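Local coordinates for uncharacterized protein (PDB 4FS7) that is of unknown function but, as an extracellular leucine-rich repeat protein with BspA-type repeats, probably binds other proteins, at residues D7-N12 with S23-F28; I62-F67 with G86-E91; V44-V49 with K77-V82. All blocks are in the same frame, centred on the assembly; numbering follows the deposited sequence. Where two conformers were deposited one is given.

Interaction 1: residues D7-N12 with S23-F28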
ATOM      1  N   ASP A   7     -39.005  19.777 -11.221  1.00 20.86           N
ATOM      2  CA  ASP A   7     -39.212  19.084  -9.959  1.00 23.55           C
ATOM      3  C   ASP A   7     -38.027  19.401  -9.025  1.00 24.09           C
ATOM      4  O   ASP A   7     -37.739  20.593  -8.768  1.00 24.83           O
ATOM      5  CB  ASP A   7     -39.472  17.588 -10.197  1.00 25.10           C
ATOM      6  CG  ASP A   7     -40.718  17.345 -11.062  1.00 27.40           C
ATOM      7  OD1 ASP A   7     -41.743  18.015 -10.809  1.00 35.39           O
ATOM      8  OD2 ASP A   7     -40.690  16.524 -12.010  1.00 27.04           O
ATOM      9  N   GLU A   8     -37.340  18.377  -8.519  1.00 23.19           N
ATOM     10  CA  GLU A   8     -36.290  18.593  -7.527  1.00 22.70           C
ATOM     11  C   GLU A   8     -34.898  18.794  -8.130  1.00 20.64           C
ATOM     12  O   GLU A   8     -33.940  18.966  -7.393  1.00 22.66           O
ATOM     13  CB  GLU A   8     -36.256  17.424  -6.529  1.00 26.69           C
ATOM     14  CG  GLU A   8     -37.553  17.213  -5.745  1.00 34.07           C
ATOM     15  CD  GLU A   8     -37.905  18.389  -4.829  1.00 45.52           C
ATOM     16  OE1 GLU A   8     -36.984  19.059  -4.296  1.00 48.92           O
ATOM     17  OE2 GLU A   8     -39.119  18.640  -4.639  1.00 54.02           O
ATOM     18  N   ILE A   9     -34.774  18.835  -9.451  1.00 19.45           N
ATOM     19  CA  ILE A   9     -33.464  18.710 -10.116  1.00 18.47           C
ATOM     20  C   ILE A   9     -33.158  19.931 -10.970  1.00 16.24           C
ATOM     21  O   ILE A   9     -34.063  20.476 -11.639  1.00 17.56           O
ATOM     22  CB  ILE A   9     -33.417  17.448 -10.986  1.00 16.91           C
ATOM     23  CG1 ILE A   9     -33.710  16.226 -10.092  1.00 21.01           C
ATOM     24  CG2 ILE A   9     -32.026  17.290 -11.681  1.00 18.13           C
ATOM     25  CD1 ILE A   9     -33.939  14.950 -10.847  1.00 19.93           C
ATOM     26  N   THR A  10     -31.906  20.379 -10.947  1.00 16.04           N
ATOM     27  CA  THR A  10     -31.461  21.484 -11.772  1.00 15.82           C
ATOM     28  C   THR A  10     -30.641  20.988 -12.967  1.00 16.70           C
ATOM     29  O   THR A  10     -29.965  19.957 -12.876  1.00 15.26           O
ATOM     30  CB  THR A  10     -30.683  22.579 -10.987  1.00 17.75           C
ATOM     31  OG1 THR A  10     -29.354  22.105 -10.648  1.00 18.43           O
ATOM     32  CG2 THR A  10     -31.441  22.962  -9.743  1.00 20.30           C
ATOM     33  N   TYR A  11     -30.697  21.744 -14.065  1.00 14.93           N
ATOM     34  CA  TYR A  11     -30.150  21.379 -15.346  1.00 14.63           C
ATOM     35  C   TYR A  11     -29.377  22.522 -15.940  1.00 15.40           C
ATOM     36  O   TYR A  11     -29.763  23.706 -15.782  1.00 18.03           O
ATOM     37  CB  TYR A  11     -31.258  20.946 -16.329  1.00 14.37           C
ATOM     38  CG  TYR A  11     -32.046  19.745 -15.847  1.00 13.16           C
ATOM     39  CD1 TYR A  11     -31.589  18.460 -16.157  1.00 13.76           C
ATOM     40  CD2 TYR A  11     -33.170  19.858 -15.043  1.00 14.61           C
ATOM     41  CE1 TYR A  11     -32.247  17.351 -15.713  1.00 12.97           C
ATOM     42  CE2 TYR A  11     -33.860  18.747 -14.628  1.00 14.29           C
ATOM     43  CZ  TYR A  11     -33.356  17.471 -14.919  1.00 13.79           C
ATOM     44  OH  TYR A  11     -34.053  16.369 -14.443  1.00 14.78           O
ATOM     45  N   ASN A  12     -28.335  22.170 -16.671  1.00 16.05           N
ATOM     46  CA  ASN A  12     -27.604  23.083 -17.519  1.00 16.74           C
ATOM     47  C   ASN A  12     -27.641  22.605 -18.973  1.00 17.13           C
ATOM     48  O   ASN A  12     -27.498  21.416 -19.241  1.00 17.33           O
ATOM     49  CB  ASN A  12     -26.133  23.227 -17.109  1.00 17.47           C
ATOM     50  CG  ASN A  12     -25.941  23.853 -15.754  1.00 21.65           C
ATOM     51  OD1 ASN A  12     -26.871  24.276 -15.103  1.00 26.82           O
ATOM     52  ND2 ASN A  12     -24.702  23.798 -15.271  1.00 30.96           N
ATOM     53  N   SER A  23     -27.234  19.327 -13.160  1.00 15.03           N
ATOM     54  CA  SER A  23     -26.280  20.193 -12.502  1.00 15.99           C
ATOM     55  C   SER A  23     -26.431  20.244 -10.994  1.00 16.41           C
ATOM     56  O   SER A  23     -25.579  20.845 -10.325  1.00 22.12           O
ATOM     57  CB  SER A  23     -26.307  21.568 -13.123  1.00 18.80           C
ATOM     58  OG  SER A  23     -27.556  22.162 -12.889  1.00 20.93           O
ATOM     59  N   GLY A  24     -27.426  19.593 -10.429  1.00 16.96           N
ATOM     60  CA  GLY A  24     -27.610  19.628  -8.990  1.00 20.72           C
ATOM     61  C   GLY A  24     -29.041  19.368  -8.591  1.00 17.76           C
ATOM     62  O   GLY A  24     -29.878  18.963  -9.408  1.00 18.13           O
ATOM     63  N   LEU A  25     -29.315  19.624  -7.319  1.00 19.85           N
ATOM     64  CA  LEU A  25     -30.638  19.572  -6.739  1.00 20.95           C
ATOM     65  C   LEU A  25     -31.104  20.963  -6.360  1.00 22.90           C
ATOM     66  O   LEU A  25     -30.311  21.834  -6.064  1.00 24.22           O
ATOM     67  CB  LEU A  25     -30.650  18.740  -5.461  1.00 24.46           C
ATOM     68  CG  LEU A  25     -30.488  17.245  -5.642  1.00 26.26           C
ATOM     69  CD1 LEU A  25     -30.391  16.556  -4.292  1.00 27.86           C
ATOM     70  CD2 LEU A  25     -31.657  16.690  -6.456  1.00 26.95           C
ATOM     71  N   ARG A  26     -32.417  21.130  -6.396  1.00 25.48           N
ATOM     72  CA  ARG A  26     -33.079  22.267  -5.797  1.00 28.18           C
ATOM     73  C   ARG A  26     -32.613  22.428  -4.340  1.00 29.26           C
ATOM     74  O   ARG A  26     -32.583  21.462  -3.570  1.00 29.15           O
ATOM     75  CB  ARG A  26     -34.591  22.038  -5.884  1.00 30.52           C
ATOM     76  CG  ARG A  26     -35.439  23.178  -5.479  1.00 33.80           C
ATOM     77  CD  ARG A  26     -36.859  22.942  -5.930  1.00 37.58           C
ATOM     78  NE  ARG A  26     -37.571  22.026  -5.034  1.00 41.43           N
ATOM     79  CZ  ARG A  26     -38.684  22.317  -4.351  1.00 45.37           C
ATOM     80  NH1 ARG A  26     -39.263  23.507  -4.443  1.00 48.31           N
ATOM     81  NH2 ARG A  26     -39.237  21.391  -3.567  1.00 47.04           N
ATOM     82  N   GLU A  27     -32.250  23.655  -3.993  1.00 29.89           N
ATOM     83  CA  GLU A  27     -31.747  23.966  -2.664  0.50 29.15           C
ATOM     84  C   GLU A  27     -32.593  25.042  -2.008  1.00 30.43           C
ATOM     85  O   GLU A  27     -32.939  26.040  -2.640  1.00 30.93           O
ATOM     86  CB  GLU A  27     -30.302  24.439  -2.763  0.50 29.41           C
ATOM     87  CG  GLU A  27     -29.342  23.354  -3.261  0.50 31.39           C
ATOM     88  CD  GLU A  27     -27.918  23.842  -3.344  0.50 35.24           C
ATOM     89  OE1 GLU A  27     -27.598  24.625  -4.272  0.50 34.29           O
ATOM     90  OE2 GLU A  27     -27.116  23.441  -2.472  0.50 40.07           O
ATOM     91  N   PHE A  28     -32.948  24.811  -0.750  1.00 29.31           N
ATOM     92  CA  PHE A  28     -33.575  25.883   0.049  1.00 31.07           C
ATOM     93  C   PHE A  28     -32.493  26.696   0.774  1.00 34.04           C
ATOM     94  O   PHE A  28     -31.557  26.122   1.385  1.00 35.88           O
ATOM     95  CB  PHE A  28     -34.617  25.293   0.999  0.50 32.47           C
ATOM     96  CG  PHE A  28     -35.734  24.589   0.285  0.50 35.48           C
ATOM     97  CD1 PHE A  28     -35.623  23.244  -0.050  0.50 36.27           C
ATOM     98  CD2 PHE A  28     -36.873  25.278  -0.102  0.50 37.70           C
ATOM     99  CE1 PHE A  28     -36.632  22.598  -0.734  0.50 36.36           C
ATOM    100  CE2 PHE A  28     -37.895  24.633  -0.787  0.50 37.19           C
ATOM    101  CZ  PHE A  28     -37.773  23.291  -1.101  0.50 37.06           C
TER
HETATM  102  O   HOH W   1     -28.209  23.158  -8.271  1.00 31.30           O
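T10 and S23 both set their hydroxyls between their own backbone N and carbonyl carbon (chi1 74° and 65°), and this brings T10 OG1 and S23 OG to 2.9 Å, a hydrogen bond in which either could be the donor. A water also hydrogen-bonds T10 OG1, giving that buried oxygen two partners, and N12 brings OD1 to 3.1 Å from S23 OG. The backbones form the antiparallel hairpin of strands 9-13 and 19-25, with T10 N donating to G24 O at 2.9 Å and S23 N to T10 O at 2.8 Å. S23 and G24 together face T10, a classic beta bulge; a CB on G24 would press on T10 OG1 and on the carbonyl O of S23. On the face opposite T10, I9 CG1 meets L25 CD2 at 4.2 Å, and V44 touches both side chains. Past the strands, R26 N binds E8 O, and the R26 chain bends at chi3 to grip the E8 carboxylate side-on. R26 NE reaches E8 OE1 at 3.1 Å in the guanidinium plane but from above the carboxylate plane, while R26 NH2 meets E8 OE2 on its syn side at 3.0 Å. The two planes stand 66° apart.

Interaction 2: residues I62-F67 with G86-E91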
ATOM      1  N   ILE A  62     -24.343  13.774 -16.192  1.00 12.40           N
ATOM      2  CA  ILE A  62     -24.356  14.381 -14.863  1.00 12.37           C
ATOM      3  C   ILE A  62     -23.119  15.253 -14.794  1.00 12.87           C
ATOM      4  O   ILE A  62     -22.009  14.806 -15.103  1.00 13.67           O
ATOM      5  CB  ILE A  62     -24.422  13.333 -13.728  1.00 12.93           C
ATOM      6  CG1 ILE A  62     -25.758  12.570 -13.823  1.00 15.38           C
ATOM      7  CG2 ILE A  62     -24.268  14.005 -12.346  1.00 13.50           C
ATOM      8  CD1 ILE A  62     -25.834  11.418 -12.940  1.00 18.29           C
ATOM      9  N   GLY A  63     -23.323  16.510 -14.422  1.00 14.12           N
ATOM     10  CA  GLY A  63     -22.249  17.472 -14.454  1.00 14.83           C
ATOM     11  C   GLY A  63     -21.183  17.306 -13.370  1.00 14.90           C
ATOM     12  O   GLY A  63     -21.393  16.665 -12.351  1.00 15.43           O
ATOM     13  N   TYR A  64     -20.064  17.959 -13.631  1.00 15.91           N
ATOM     14  CA  TYR A  64     -19.005  18.114 -12.658  1.00 15.65           C
ATOM     15  C   TYR A  64     -19.559  18.559 -11.296  1.00 15.98           C
ATOM     16  O   TYR A  64     -20.273  19.562 -11.197  1.00 17.04           O
ATOM     17  CB  TYR A  64     -18.017  19.146 -13.195  1.00 18.42           C
ATOM     18  CG  TYR A  64     -16.822  19.448 -12.333  1.00 21.53           C
ATOM     19  CD1 TYR A  64     -16.889  20.411 -11.336  1.00 25.75           C
ATOM     20  CD2 TYR A  64     -15.623  18.768 -12.522  1.00 23.59           C
ATOM     21  CE1 TYR A  64     -15.754  20.693 -10.542  1.00 29.81           C
ATOM     22  CE2 TYR A  64     -14.490  19.050 -11.737  1.00 26.35           C
ATOM     23  CZ  TYR A  64     -14.577  19.994 -10.754  1.00 27.26           C
ATOM     24  OH  TYR A  64     -13.454  20.280  -9.963  1.00 33.77           O
ATOM     25  N   ALA A  65     -19.198  17.822 -10.251  1.00 14.73           N
ATOM     26  CA  ALA A  65     -19.595  18.141  -8.887  1.00 15.74           C
ATOM     27  C   ALA A  65     -21.101  18.368  -8.697  1.00 16.48           C
ATOM     28  O   ALA A  65     -21.506  19.045  -7.765  1.00 17.00           O
ATOM     29  CB  ALA A  65     -18.770  19.340  -8.330  1.00 16.89           C
ATOM     30  N   ALA A  66     -21.938  17.701  -9.503  1.00 15.01           N
ATOM     31  CA  ALA A  66     -23.356  18.049  -9.492  1.00 14.79           C
ATOM     32  C   ALA A  66     -24.008  17.839  -8.125  1.00 15.61           C
ATOM     33  O   ALA A  66     -24.763  18.703  -7.636  1.00 17.59           O
ATOM     34  CB  ALA A  66     -24.097  17.237 -10.567  1.00 16.87           C
ATOM     35  N   PHE A  67     -23.676  16.723  -7.470  1.00 15.43           N
ATOM     36  CA  PHE A  67     -24.252  16.387  -6.167  1.00 15.56           C
ATOM     37  C   PHE A  67     -23.217  16.468  -5.024  1.00 16.04           C
ATOM     38  O   PHE A  67     -23.436  15.929  -3.942  1.00 18.02           O
ATOM     39  CB  PHE A  67     -24.922  15.016  -6.160  1.00 15.70           C
ATOM     40  CG  PHE A  67     -26.096  14.918  -7.082  1.00 16.57           C
ATOM     41  CD1 PHE A  67     -27.350  15.340  -6.688  1.00 20.76           C
ATOM     42  CD2 PHE A  67     -25.915  14.435  -8.367  1.00 17.42           C
ATOM     43  CE1 PHE A  67     -28.415  15.238  -7.581  1.00 22.73           C
ATOM     44  CE2 PHE A  67     -26.933  14.349  -9.247  1.00 17.87           C
ATOM     45  CZ  PHE A  67     -28.206  14.745  -8.858  1.00 20.71           C
ATOM     46  N   GLY A  86     -19.658  13.388 -14.415  1.00 14.72           N
ATOM     47  CA  GLY A  86     -18.509  14.277 -14.190  1.00 13.89           C
ATOM     48  C   GLY A  86     -17.690  13.852 -12.979  1.00 13.12           C
ATOM     49  O   GLY A  86     -18.178  13.158 -12.082  1.00 12.92           O
ATOM     50  N   GLU A  87     -16.481  14.390 -12.951  1.00 14.86           N
ATOM     51  CA  GLU A  87     -15.629  14.258 -11.748  1.00 13.23           C
ATOM     52  C   GLU A  87     -16.368  14.845 -10.543  1.00 13.70           C
ATOM     53  O   GLU A  87     -17.171  15.799 -10.684  1.00 14.32           O
ATOM     54  CB  GLU A  87     -14.289  14.973 -11.908  0.50 14.66           C
ATOM     55  CG  GLU A  87     -13.405  14.381 -12.940  0.50 16.17           C
ATOM     56  CD  GLU A  87     -12.022  14.983 -12.894  0.50 18.98           C
ATOM     57  OE1 GLU A  87     -11.861  15.989 -12.176  0.50 24.07           O
ATOM     58  OE2 GLU A  87     -11.112  14.439 -13.549  0.50 21.60           O
ATOM     59  N   PHE A  88     -16.097  14.297  -9.369  1.00 13.21           N
ATOM     60  CA  PHE A  88     -16.681  14.785  -8.125  1.00 14.30           C
ATOM     61  C   PHE A  88     -18.220  14.708  -8.053  1.00 13.18           C
ATOM     62  O   PHE A  88     -18.801  15.271  -7.138  1.00 13.76           O
ATOM     63  CB  PHE A  88     -16.226  16.213  -7.772  0.50 15.32           C
ATOM     64  CG  PHE A  88     -14.768  16.332  -7.515  0.50 13.33           C
ATOM     65  CD1 PHE A  88     -13.913  16.527  -8.555  0.50 14.95           C
ATOM     66  CD2 PHE A  88     -14.259  16.258  -6.239  0.50 15.74           C
ATOM     67  CE1 PHE A  88     -12.551  16.640  -8.355  0.50 17.67           C
ATOM     68  CE2 PHE A  88     -12.885  16.378  -6.026  0.50 15.26           C
ATOM     69  CZ  PHE A  88     -12.038  16.560  -7.104  0.50 14.67           C
ATOM     70  N   ALA A  89     -18.863  13.963  -8.962  1.00 12.95           N
ATOM     71  CA  ALA A  89     -20.317  14.117  -9.075  1.00 13.16           C
ATOM     72  C   ALA A  89     -21.090  13.802  -7.791  1.00 13.09           C
ATOM     73  O   ALA A  89     -22.100  14.451  -7.509  1.00 14.41           O
ATOM     74  CB  ALA A  89     -20.827  13.298 -10.260  1.00 13.55           C
ATOM     75  N   PHE A  90     -20.643  12.805  -7.019  1.00 12.54           N
ATOM     76  CA  PHE A  90     -21.325  12.401  -5.803  1.00 13.52           C
ATOM     77  C   PHE A  90     -20.357  12.502  -4.612  1.00 13.79           C
ATOM     78  O   PHE A  90     -20.549  11.829  -3.620  1.00 15.19           O
ATOM     79  CB  PHE A  90     -21.900  10.979  -5.935  1.00 13.69           C
ATOM     80  CG  PHE A  90     -22.566  10.742  -7.254  1.00 13.11           C
ATOM     81  CD1 PHE A  90     -23.767  11.336  -7.584  1.00 16.01           C
ATOM     82  CD2 PHE A  90     -21.973   9.949  -8.169  1.00 14.29           C
ATOM     83  CE1 PHE A  90     -24.324  11.121  -8.861  1.00 13.91           C
ATOM     84  CE2 PHE A  90     -22.516   9.716  -9.399  1.00 16.69           C
ATOM     85  CZ  PHE A  90     -23.677  10.318  -9.758  1.00 14.38           C
ATOM     86  N   GLU A  91     -19.343  13.361  -4.714  1.00 14.52           N
ATOM     87  CA  GLU A  91     -18.339  13.474  -3.662  0.50 14.72           C
ATOM     88  C   GLU A  91     -19.030  13.880  -2.361  1.00 15.44           C
ATOM     89  O   GLU A  91     -19.835  14.827  -2.346  1.00 17.21           O
ATOM     90  CB  GLU A  91     -17.267  14.481  -4.047  0.50 15.60           C
ATOM     91  CG  GLU A  91     -15.977  14.324  -3.241  0.50 17.21           C
ATOM     92  CD  GLU A  91     -15.157  15.579  -3.158  0.50 24.44           C
ATOM     93  OE1 GLU A  91     -15.749  16.656  -2.897  0.50 23.50           O
ATOM     94  OE2 GLU A  91     -13.915  15.470  -3.339  0.50 26.28           O
TER
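F67 and F90 lie side by side and point the same way, their ring planes only 19° apart but offset so that little of one ring lies over the other; F67 CD2 comes to 3.7 Å from F90 CE1. Both rings start with CG beside the backbone N and opposite the carbonyl carbon. A89 CB sits over the centre of one F90 face, while I62 approaches the same ring at its edge, roughly at right angles, with I62 CD1 4.0 Å from F90 CZ. The methyl of A89 also meets the other branch of I62, CG2. A89 O lies in the plane of the F67 ring, at its edge, and accepts the F67 N-H at 2.8 Å in its own carbonyl plane.

Farther out, Y64 and F88, in the modelled conformer, again run alongside each other, but their planes are turned 53° apart. Y64 throws its ring out with CG opposite the backbone N (chi1 -179°), which lays CD2 and CE2 beside CB of the modelled E87. In the backbone, A65 N gives a straight bond of 2.9 Å to E87 O, and G86 N closes the start of the contact on I62 O. G86 packs so tightly on the backbone of G63 and Y64 that a CB there would clash.

Each segment makes a type II turn, G63 to A66 and G86 to A89, and the second lies against the first as one coil of a leucine-rich repeat solenoid on the next, with F67 and F90 at matching places in the two coils and F113 meeting F90 beyond.

Interaction 3: residues V44-V49 with K77-V82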
ATOM      1  N   VAL A  44     -33.535  10.796  -5.361  1.00 19.66           N
ATOM      2  CA  VAL A  44     -33.407  11.679  -6.522  1.00 18.22           C
ATOM      3  C   VAL A  44     -33.665  10.847  -7.753  1.00 18.10           C
ATOM      4  O   VAL A  44     -32.908   9.933  -8.082  1.00 18.24           O
ATOM      5  CB  VAL A  44     -32.029  12.319  -6.599  1.00 19.14           C
ATOM      6  CG1 VAL A  44     -31.853  13.190  -7.848  1.00 21.47           C
ATOM      7  CG2 VAL A  44     -31.776  13.163  -5.360  1.00 23.52           C
ATOM      8  N   ASN A  45     -34.760  11.151  -8.444  1.00 18.62           N
ATOM      9  CA  ASN A  45     -35.192  10.378  -9.568  1.00 16.44           C
ATOM     10  C   ASN A  45     -34.936  11.147 -10.865  1.00 15.26           C
ATOM     11  O   ASN A  45     -35.728  12.039 -11.217  1.00 18.18           O
ATOM     12  CB  ASN A  45     -36.663  10.057  -9.384  1.00 19.88           C
ATOM     13  CG  ASN A  45     -37.042   8.806 -10.055  1.00 25.14           C
ATOM     14  OD1 ASN A  45     -36.549   8.510 -11.161  1.00 27.86           O
ATOM     15  ND2 ASN A  45     -37.906   8.011  -9.396  1.00 27.72           N
ATOM     16  N   ILE A  46     -33.828  10.877 -11.562  1.00 13.88           N
ATOM     17  CA  ILE A  46     -33.456  11.687 -12.695  1.00 12.68           C
ATOM     18  C   ILE A  46     -34.203  11.179 -13.944  1.00 12.73           C
ATOM     19  O   ILE A  46     -34.055  10.019 -14.322  1.00 13.65           O
ATOM     20  CB  ILE A  46     -31.925  11.645 -12.964  1.00 13.07           C
ATOM     21  CG1 ILE A  46     -31.133  12.173 -11.748  1.00 14.03           C
ATOM     22  CG2 ILE A  46     -31.582  12.375 -14.250  1.00 13.70           C
ATOM     23  CD1 ILE A  46     -29.633  11.911 -11.812  1.00 14.66           C
ATOM     24  N   PRO A  47     -34.974  12.048 -14.607  1.00 12.79           N
ATOM     25  CA  PRO A  47     -35.700  11.600 -15.805  1.00 12.40           C
ATOM     26  C   PRO A  47     -34.777  11.566 -17.029  1.00 12.63           C
ATOM     27  O   PRO A  47     -33.739  12.262 -17.080  1.00 12.75           O
ATOM     28  CB  PRO A  47     -36.783  12.661 -15.936  1.00 14.63           C
ATOM     29  CG  PRO A  47     -36.107  13.926 -15.444  1.00 16.54           C
ATOM     30  CD  PRO A  47     -35.275  13.451 -14.282  1.00 13.76           C
ATOM     31  N   PRO A  48     -35.178  10.827 -18.079  1.00 12.14           N
ATOM     32  CA  PRO A  48     -34.383  10.767 -19.311  1.00 12.32           C
ATOM     33  C   PRO A  48     -34.595  11.951 -20.245  1.00 12.62           C
ATOM     34  O   PRO A  48     -33.759  12.211 -21.127  1.00 13.13           O
ATOM     35  CB  PRO A  48     -34.879   9.490 -19.977  1.00 13.92           C
ATOM     36  CG  PRO A  48     -36.263   9.306 -19.456  1.00 14.77           C
ATOM     37  CD  PRO A  48     -36.232   9.795 -18.063  1.00 13.71           C
ATOM     38  N   VAL A  49     -35.719  12.644 -20.048  1.00 13.36           N
ATOM     39  CA  VAL A  49     -36.161  13.768 -20.894  1.00 13.23           C
ATOM     40  C   VAL A  49     -36.839  14.787 -20.004  1.00 13.29           C
ATOM     41  O   VAL A  49     -37.575  14.413 -19.080  1.00 15.04           O
ATOM     42  CB  VAL A  49     -37.146  13.318 -22.027  1.00 16.03           C
ATOM     43  CG1 VAL A  49     -37.588  14.523 -22.855  1.00 19.49           C
ATOM     44  CG2 VAL A  49     -36.548  12.297 -22.911  1.00 19.10           C
ATOM     45  N   LYS A  77     -31.422   7.604  -8.820  1.00 13.84           N
ATOM     46  CA  LYS A  77     -31.829   6.785  -9.947  0.50 13.44           C
ATOM     47  C   LYS A  77     -31.390   7.491 -11.225  1.00 13.14           C
ATOM     48  O   LYS A  77     -31.847   8.608 -11.511  1.00 13.49           O
ATOM     49  CB  LYS A  77     -33.348   6.582  -9.917  0.50 15.08           C
ATOM     50  CG  LYS A  77     -33.888   5.952  -8.617  0.50 15.64           C
ATOM     51  CD  LYS A  77     -35.387   5.754  -8.684  0.50 21.49           C
ATOM     52  CE  LYS A  77     -35.841   4.574  -7.870  0.50 25.03           C
ATOM     53  NZ  LYS A  77     -37.151   4.045  -8.366  0.50 22.38           N
ATOM     54  N   ILE A  78     -30.526   6.850 -11.990  1.00 12.79           N
ATOM     55  CA  ILE A  78     -29.953   7.433 -13.176  1.00 11.74           C
ATOM     56  C   ILE A  78     -30.516   6.739 -14.419  1.00 11.94           C
ATOM     57  O   ILE A  78     -30.429   5.531 -14.523  1.00 12.99           O
ATOM     58  CB  ILE A  78     -28.406   7.334 -13.174  1.00 11.26           C
ATOM     59  CG1 ILE A  78     -27.800   7.937 -11.904  1.00 13.15           C
ATOM     60  CG2 ILE A  78     -27.832   8.003 -14.408  1.00 12.09           C
ATOM     61  CD1 ILE A  78     -26.238   7.980 -11.831  1.00 14.92           C
ATOM     62  N   PRO A  79     -31.109   7.490 -15.361  1.00 11.84           N
ATOM     63  CA  PRO A  79     -31.708   6.859 -16.521  1.00 11.98           C
ATOM     64  C   PRO A  79     -30.651   6.391 -17.528  1.00 11.25           C
ATOM     65  O   PRO A  79     -29.516   6.849 -17.516  1.00 11.83           O
ATOM     66  CB  PRO A  79     -32.559   7.992 -17.119  1.00 13.22           C
ATOM     67  CG  PRO A  79     -31.781   9.224 -16.782  1.00 12.76           C
ATOM     68  CD  PRO A  79     -31.235   8.949 -15.401  1.00 12.17           C
ATOM     69  N   SER A  80     -31.042   5.508 -18.439  1.00 11.90           N
ATOM     70  CA  SER A  80     -30.119   4.893 -19.380  1.00 12.40           C
ATOM     71  C   SER A  80     -29.505   5.854 -20.360  1.00 12.54           C
ATOM     72  O   SER A  80     -28.520   5.540 -21.033  1.00 14.06           O
ATOM     73  CB  SER A  80     -30.799   3.778 -20.143  1.00 13.81           C
ATOM     74  OG  SER A  80     -31.779   4.299 -21.031  1.00 14.37           O
ATOM     75  N   THR A  81     -30.120   7.031 -20.461  1.00 12.48           N
ATOM     76  CA  THR A  81     -29.678   8.058 -21.365  1.00 12.56           C
ATOM     77  C   THR A  81     -28.422   8.797 -20.914  1.00 12.50           C
ATOM     78  O   THR A  81     -27.757   9.446 -21.731  1.00 13.43           O
ATOM     79  CB  THR A  81     -30.806   9.080 -21.618  1.00 14.17           C
ATOM     80  OG1 THR A  81     -31.271   9.588 -20.361  1.00 13.92           O
ATOM     81  CG2 THR A  81     -31.986   8.358 -22.333  1.00 16.55           C
ATOM     82  N   VAL A  82     -28.085   8.673 -19.629  1.00 11.27           N
ATOM     83  CA  VAL A  82     -26.882   9.289 -19.105  1.00 12.77           C
ATOM     84  C   VAL A  82     -25.689   8.459 -19.517  1.00 12.91           C
ATOM     85  O   VAL A  82     -25.562   7.306 -19.144  1.00 16.06           O
ATOM     86  CB  VAL A  82     -26.977   9.476 -17.581  1.00 12.69           C
ATOM     87  CG1 VAL A  82     -25.605   9.775 -16.955  1.00 13.97           C
ATOM     88  CG2 VAL A  82     -27.960  10.586 -17.226  1.00 13.37           C
TER
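From V44 to P48 and from K77 to T81 the chains run 18° apart, with N45 and K77 forming a parallel bridge: K77 N donates to V44 O at 2.9 Å, and I46 N to K77 O at 3.0 Å in the carbonyl plane. This is the parallel rung-on-rung pairing of a leucine-rich repeat solenoid, strand 42-45 forming the outermost strand of a sheet that 73-77 continues. N45 and K77 lie on one face, where the modelled K77 chain crosses the N45 side chain obliquely, K77 CD 3.5 Å from N45 ND2. I46 is buried and points toward 77-82, with V22, V59 and I62 also packed on it. Its CG2, placed opposite the backbone N, meets P79 CD at 3.6 Å, the two side chains crossing at about a right angle, while CD1 reaches toward I78 CG1. With an alanine in place of I46, CG2 and CD1 are gone, and P79 CD would probably be left poorly packed, with a gap opened beside I78 and I62. The ring of P79 also closes on the backbone, P79 CD lying 3.2 Å from I46 O. Beyond it P48 CB rests on P79 CB at 4.0 Å. T81 OG1, hydrogen-bonded to V59 O, lies 3.5 Å from P48 CA.

Overall arrangement
All three contacts sit at the N-terminal end of the elongated chain, about 13 to 15 Å apart, centre to centre. Interaction 1 joins the two strands of a hairpin local in sequence, whereas interactions 2 and 3 stack successive layers of the chain and interleave along it. Each is partly buried. I9, L25, I46, I62, F67 and I78 face one shared interior, where L25 CG packs on F67 CE1 and I62 CD1 lies 3.6 Å from I78 CD1. Toward the surface the chemistry diverges: interaction 1 ends in the E8-R26 salt bridge and carries the T10-S23 hydroxyl bond on the face away from I9 and L25, interaction 2 puts out Y64, and interaction 3 sets K77 against N45.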